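Local coordinates for protein alkaline phosphatase (PDB 2W5V) that probably hydrolyses phosphate monoesters at alkaline pH through a phosphoserine intermediate, using two zinc ions and one magnesium ion, at residues B[149-161]-B[173-187]. The protein carries 1 engineered substitution. Sequence-based numbering, arbitrary orientation.
Sequences GLEEEIAMDMTES and YFTKRKDKKDVLAIL
Helix 151-158 runs nearly parallel to helix 183-187, the short axes 21° apart and 9.6 Å at closest approach, while Tyr173 and the loop after helix 173-175 meet the N-terminal half of helix 151-158. Arg177 ties helix 151-158 to helix 173-175: its NH1 gives one nearly straight hydrogen bond to Glu152 O (2.8 Å) and another to Tyr173 O, both close to the guanidinium plane. NE and NH2 each take one oxygen of the Asp179 carboxylate, fixing the group's rotation. Glu152 CB lies over one guanidinium face, Met156 CE and Val183 CG2 over the opposite one. An alanine in place of Arg177 would probably leave Asp179 without its charge partner and open a gap between Glu152 and Met156. The extended Glu152 chain runs alongside Arg177 in the opposite sense to take Lys178 N on OE2 (2.8 Å), on the syn side. In the alkaline phosphatase fold both helices belong to connections between parallel strands of the central sheet, with strand 165-169 between them in sequence. Ala155 CB sits over the Phe174 ring in a CH-pi contact, 3.8 Å from its centroid. Glu151 stacks its carboxylate on the Tyr173 ring, planes 27° apart; OE1 is hydrogen-bonded to Thr134, and Tyr173 OH to Glu218. With CG anti to the backbone N (chi1 -177°) and bends beyond, Met156 brings CE to Val183 CG2 (3.7 Å). Thr159 CG2 presses tightly on Val183 CG1 (3.5 Å), and Thr159 OG1 donates a hydrogen bond to Met156 O (2.7 Å).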
loop_
_atom_site.group_PDB
_atom_site.type_symbol
_atom_site.label_atom_id
_atom_site.label_comp_id
_atom_site.label_asym_id
_atom_site.label_seq_id
_atom_site.Cartn_x
_atom_site.Cartn_y
_atom_site.Cartn_z
ATOM N N GLY B 149 17.788 -3.654 -23.858
ATOM C CA GLY B 149 17.744 -3.061 -25.183
ATOM C C GLY B 149 18.027 -4.050 -26.308
ATOM O O GLY B 149 17.757 -3.764 -27.477
ATOM N N LEU B 150 18.564 -5.217 -25.962
ATOM C CA LEU B 150 18.904 -6.223 -26.964
ATOM C C LEU B 150 17.675 -7.023 -27.378
ATOM O O LEU B 150 17.641 -8.240 -27.218
ATOM C CB LEU B 150 19.986 -7.164 -26.424
ATOM C CG LEU B 150 21.263 -6.446 -25.982
ATOM C CD1 LEU B 150 22.206 -7.410 -25.278
ATOM C CD2 LEU B 150 21.960 -5.757 -27.172
ATOM N N GLU B 151 16.675 -6.345 -27.933
ATOM C CA GLU B 151 15.383 -6.985 -28.167
ATOM C C GLU B 151 15.366 -8.004 -29.304
ATOM O O GLU B 151 14.606 -8.971 -29.251
ATOM C CB GLU B 151 14.276 -5.938 -28.336
ATOM C CG GLU B 151 13.787 -5.397 -27.000
ATOM C CD GLU B 151 12.623 -4.430 -27.134
ATOM O OE1 GLU B 151 11.460 -4.869 -26.978
ATOM O OE2 GLU B 151 12.877 -3.234 -27.393
ATOM N N GLU B 152 16.191 -7.803 -30.324
ATOM C CA GLU B 152 16.317 -8.828 -31.363
ATOM C C GLU B 152 16.990 -10.090 -30.809
ATOM O O GLU B 152 16.644 -11.206 -31.189
ATOM C CB GLU B 152 17.045 -8.286 -32.590
ATOM C CG GLU B 152 16.236 -7.215 -33.312
ATOM C CD GLU B 152 16.875 -6.746 -34.606
ATOM O OE1 GLU B 152 17.917 -7.316 -35.013
ATOM O OE2 GLU B 152 16.322 -5.805 -35.215
ATOM N N GLU B 153 17.940 -9.914 -29.900
ATOM C CA GLU B 153 18.541 -11.061 -29.214
ATOM C C GLU B 153 17.498 -11.779 -28.360
ATOM O O GLU B 153 17.448 -13.009 -28.310
ATOM C CB GLU B 153 19.709 -10.606 -28.335
ATOM C CG GLU B 153 20.374 -11.734 -27.543
ATOM C CD GLU B 153 21.550 -11.250 -26.694
ATOM O OE1 GLU B 153 22.412 -10.512 -27.222
ATOM O OE2 GLU B 153 21.627 -11.626 -25.504
ATOM N N ILE B 154 16.677 -11.000 -27.664
ATOM C CA ILE B 154 15.624 -11.554 -26.829
ATOM C C ILE B 154 14.628 -12.365 -27.656
ATOM O O ILE B 154 14.215 -13.455 -27.253
ATOM C CB ILE B 154 14.912 -10.438 -26.029
ATOM C CG1 ILE B 154 15.816 -10.000 -24.876
ATOM C CG2 ILE B 154 13.564 -10.924 -25.503
ATOM C CD1 ILE B 154 15.449 -8.674 -24.257
ATOM N N ALA B 155 14.253 -11.840 -28.816
ATOM C CA ALA B 155 13.373 -12.575 -29.719
ATOM C C ALA B 155 13.987 -13.922 -30.111
ATOM O O ALA B 155 13.313 -14.953 -30.091
ATOM C CB ALA B 155 13.075 -11.751 -30.956
ATOM N N MET B 156 15.264 -13.915 -30.473
ATOM C CA MET B 156 15.948 -15.164 -30.786
ATOM C C MET B 156 15.965 -16.108 -29.578
ATOM O O MET B 156 15.853 -17.322 -29.746
ATOM C CB MET B 156 17.379 -14.904 -31.266
ATOM C CG MET B 156 18.117 -16.170 -31.664
ATOM S SD MET B 156 17.511 -16.829 -33.234
ATOM C CE MET B 156 17.984 -15.508 -34.348
ATOM N N ASP B 157 16.116 -15.555 -28.371
ATOM C CA ASP B 157 16.077 -16.361 -27.145
ATOM C C ASP B 157 14.740 -17.092 -26.984
ATOM O O ASP B 157 14.687 -18.199 -26.440
ATOM C CB ASP B 157 16.329 -15.493 -25.906
ATOM C CG ASP B 157 17.782 -15.055 -25.772
ATOM O OD1 ASP B 157 18.666 -15.638 -26.444
ATOM O OD2 ASP B 157 18.042 -14.125 -24.976
ATOM N N MET B 158 13.661 -16.464 -27.442
ATOM C CA MET B 158 12.343 -17.092 -27.379
ATOM C C MET B 158 12.373 -18.460 -28.051
ATOM O O MET B 158 11.792 -19.426 -27.553
ATOM C CB MET B 158 11.281 -16.198 -28.036
ATOM C CG MET B 158 9.895 -16.844 -28.165
ATOM S SD MET B 158 9.072 -17.020 -26.571
ATOM C CE MET B 158 8.460 -15.352 -26.331
ATOM N N THR B 159 13.067 -18.543 -29.179
ATOM C CA THR B 159 13.118 -19.780 -29.947
ATOM C C THR B 159 13.874 -20.888 -29.217
ATOM O O THR B 159 13.786 -22.055 -29.598
ATOM C CB THR B 159 13.750 -19.557 -31.348
ATOM O OG1 THR B 159 15.180 -19.516 -31.236
ATOM C CG2 THR B 159 13.233 -18.257 -31.961
ATOM N N GLU B 160 14.618 -20.523 -28.176
ATOM C CA GLU B 160 15.407 -21.496 -27.421
ATOM C C GLU B 160 14.816 -21.715 -26.026
ATOM O O GLU B 160 15.368 -22.451 -25.209
ATOM C CB GLU B 160 16.853 -21.017 -27.281
ATOM C CG GLU B 160 17.528 -20.606 -28.586
ATOM C CD GLU B 160 18.640 -19.584 -28.371
ATOM O OE1 GLU B 160 18.910 -19.233 -27.201
ATOM O OE2 GLU B 160 19.241 -19.125 -29.369
ATOM N N SER B 161 13.694 -21.061 -25.758
ATOM C CA SER B 161 13.101 -21.104 -24.428
ATOM C C SER B 161 12.200 -22.320 -24.254
ATOM O O SER B 161 11.955 -23.064 -25.198
ATOM C CB SER B 161 12.308 -19.823 -24.153
ATOM O OG SER B 161 11.094 -19.810 -24.887
ATOM N N TYR B 173 10.293 -7.605 -34.106
ATOM C CA TYR B 173 11.541 -8.189 -33.603
ATOM C C TYR B 173 11.789 -9.607 -34.119
ATOM O O TYR B 173 12.883 -10.162 -33.962
ATOM C CB TYR B 173 11.572 -8.110 -32.072
ATOM C CG TYR B 173 11.400 -6.680 -31.618
ATOM C CD1 TYR B 173 10.152 -6.191 -31.246
ATOM C CD2 TYR B 173 12.476 -5.799 -31.623
ATOM C CE1 TYR B 173 9.989 -4.868 -30.864
ATOM C CE2 TYR B 173 12.323 -4.480 -31.238
ATOM C CZ TYR B 173 11.080 -4.020 -30.863
ATOM O OH TYR B 173 10.929 -2.707 -30.487
ATOM N N PHE B 174 10.777 -10.172 -34.765
ATOM C CA PHE B 174 10.880 -11.501 -35.360
ATOM C C PHE B 174 10.978 -11.492 -36.895
ATOM O O PHE B 174 11.583 -12.387 -37.488
ATOM C CB PHE B 174 9.687 -12.360 -34.929
ATOM C CG PHE B 174 9.671 -12.680 -33.465
ATOM C CD1 PHE B 174 10.192 -13.875 -32.997
ATOM C CD2 PHE B 174 9.139 -11.785 -32.553
ATOM C CE1 PHE B 174 10.180 -14.173 -31.643
ATOM C CE2 PHE B 174 9.125 -12.076 -31.196
ATOM C CZ PHE B 174 9.643 -13.272 -30.743
ATOM N N THR B 175 10.384 -10.492 -37.538
ATOM C CA THR B 175 10.261 -10.516 -38.993
ATOM C C THR B 175 10.786 -9.277 -39.715
ATOM O O THR B 175 10.804 -9.241 -40.944
ATOM C CB THR B 175 8.803 -10.711 -39.426
ATOM O OG1 THR B 175 8.063 -9.518 -39.143
ATOM C CG2 THR B 175 8.180 -11.888 -38.699
ATOM N N LYS B 176 11.181 -8.258 -38.965
ATOM C CA LYS B 176 11.724 -7.046 -39.570
ATOM C C LYS B 176 12.906 -6.560 -38.752
ATOM O O LYS B 176 12.873 -5.475 -38.165
ATOM C CB LYS B 176 10.643 -5.969 -39.690
ATOM C CG LYS B 176 9.463 -6.401 -40.555
ATOM C CD LYS B 176 8.389 -5.332 -40.650
ATOM C CE LYS B 176 7.168 -5.861 -41.393
ATOM N NZ LYS B 176 6.109 -4.823 -41.549
ATOM N N ARG B 177 13.948 -7.385 -38.723
ATOM C CA ARG B 177 15.102 -7.173 -37.858
ATOM C C ARG B 177 16.237 -6.493 -38.614
ATOM O O ARG B 177 16.311 -6.567 -39.842
ATOM C CB ARG B 177 15.590 -8.514 -37.307
ATOM C CG ARG B 177 14.528 -9.316 -36.558
ATOM C CD ARG B 177 14.859 -10.809 -36.528
ATOM N NE ARG B 177 16.212 -11.069 -36.042
ATOM C CZ ARG B 177 16.534 -11.256 -34.764
ATOM N NH1 ARG B 177 15.601 -11.211 -33.816
ATOM N NH2 ARG B 177 17.796 -11.485 -34.432
ATOM N N LYS B 178 17.125 -5.837 -37.876
ATOM C CA LYS B 178 18.276 -5.180 -38.481
ATOM C C LYS B 178 19.224 -6.209 -39.090
ATOM O O LYS B 178 19.937 -5.908 -40.046
ATOM C CB LYS B 178 19.016 -4.320 -37.452
ATOM C CG LYS B 178 18.140 -3.314 -36.707
ATOM C CD LYS B 178 18.008 -1.983 -37.441
ATOM C CE LYS B 178 16.846 -1.987 -38.429
ATOM N NZ LYS B 178 16.567 -0.623 -38.974
ATOM N N ASP B 179 19.231 -7.422 -38.544
ATOM C CA ASP B 179 20.096 -8.485 -39.065
ATOM C C ASP B 179 19.398 -9.293 -40.157
ATOM O O ASP B 179 19.919 -10.308 -40.617
ATOM C CB ASP B 179 20.563 -9.418 -37.943
ATOM C CG ASP B 179 19.419 -10.208 -37.319
ATOM O OD1 ASP B 179 18.261 -10.032 -37.753
ATOM O OD2 ASP B 179 19.680 -11.009 -36.392
ATOM N N LYS B 180 18.205 -8.848 -40.536
ATOM C CA LYS B 180 17.459 -9.422 -41.655
ATOM C C LYS B 180 17.075 -10.903 -41.503
ATOM O O LYS B 180 16.475 -11.477 -42.406
ATOM C CB LYS B 180 18.218 -9.206 -42.969
ATOM C CG LYS B 180 17.320 -9.126 -44.197
ATOM C CD LYS B 180 18.102 -9.291 -45.504
ATOM C CE LYS B 180 19.190 -8.230 -45.677
ATOM N NZ LYS B 180 20.467 -8.585 -44.988
ATOM N N LYS B 181 17.413 -11.517 -40.373
ATOM C CA LYS B 181 17.056 -12.915 -40.130
ATOM C C LYS B 181 15.550 -13.093 -39.934
ATOM O O LYS B 181 14.892 -12.233 -39.340
ATOM C CB LYS B 181 17.766 -13.441 -38.886
ATOM C CG LYS B 181 19.255 -13.628 -39.024
ATOM C CD LYS B 181 19.824 -14.207 -37.740
ATOM C CE LYS B 181 21.304 -14.533 -37.879
ATOM N NZ LYS B 181 21.832 -15.182 -36.646
ATOM N N ASP B 182 15.010 -14.212 -40.416
ATOM C CA ASP B 182 13.601 -14.545 -40.187
ATOM C C ASP B 182 13.467 -15.457 -38.980
ATOM O O ASP B 182 13.589 -16.675 -39.098
ATOM C CB ASP B 182 12.973 -15.223 -41.409
ATOM C CG ASP B 182 11.534 -15.677 -41.150
ATOM O OD1 ASP B 182 11.006 -15.404 -40.048
ATOM O OD2 ASP B 182 10.930 -16.305 -42.048
ATOM N N VAL B 183 13.206 -14.867 -37.820
ATOM C CA VAL B 183 13.158 -15.630 -36.580
ATOM C C VAL B 183 11.811 -16.327 -36.405
ATOM O O VAL B 183 11.699 -17.325 -35.693
ATOM C CB VAL B 183 13.461 -14.735 -35.365
ATOM C CG1 VAL B 183 13.405 -15.541 -34.091
ATOM C CG2 VAL B 183 14.829 -14.092 -35.529
ATOM N N LEU B 184 10.792 -15.796 -37.070
ATOM C CA LEU B 184 9.481 -16.416 -37.076
ATOM C C LEU B 184 9.614 -17.862 -37.546
ATOM O O LEU B 184 9.066 -18.781 -36.933
ATOM C CB LEU B 184 8.553 -15.656 -38.023
ATOM C CG LEU B 184 7.136 -15.385 -37.523
ATOM C CD1 LEU B 184 6.184 -15.329 -38.699
ATOM C CD2 LEU B 184 6.698 -16.443 -36.527
ATOM N N ALA B 185 10.350 -18.051 -38.643
ATOM C CA ALA B 185 10.564 -19.374 -39.221
ATOM C C ALA B 185 11.288 -20.286 -38.235
ATOM O O ALA B 185 11.006 -21.480 -38.154
ATOM C CB ALA B 185 11.351 -19.268 -40.529
ATOM N N ILE B 186 12.220 -19.712 -37.483
ATOM C CA ILE B 186 12.935 -20.458 -36.455
ATOM C C ILE B 186 11.987 -20.856 -35.318
ATOM O O ILE B 186 12.065 -21.969 -34.800
ATOM C CB ILE B 186 14.135 -19.653 -35.906
ATOM C CG1 ILE B 186 15.065 -19.243 -37.052
ATOM C CG2 ILE B 186 14.889 -20.460 -34.862
ATOM C CD1 ILE B 186 16.377 -18.643 -36.598
ATOM N N LEU B 187 11.087 -19.954 -34.941
ATOM C CA LEU B 187 10.073 -20.295 -33.946
ATOM C C LEU B 187 9.272 -21.515 -34.379
ATOM O O LEU B 187 9.116 -22.467 -33.613
ATOM C CB LEU B 187 9.113 -19.126 -33.703
ATOM C CG LEU B 187 9.463 -18.127 -32.602
ATOM C CD1 LEU B 187 8.409 -17.036 -32.541
ATOM C CD2 LEU B 187 9.591 -18.829 -31.262
#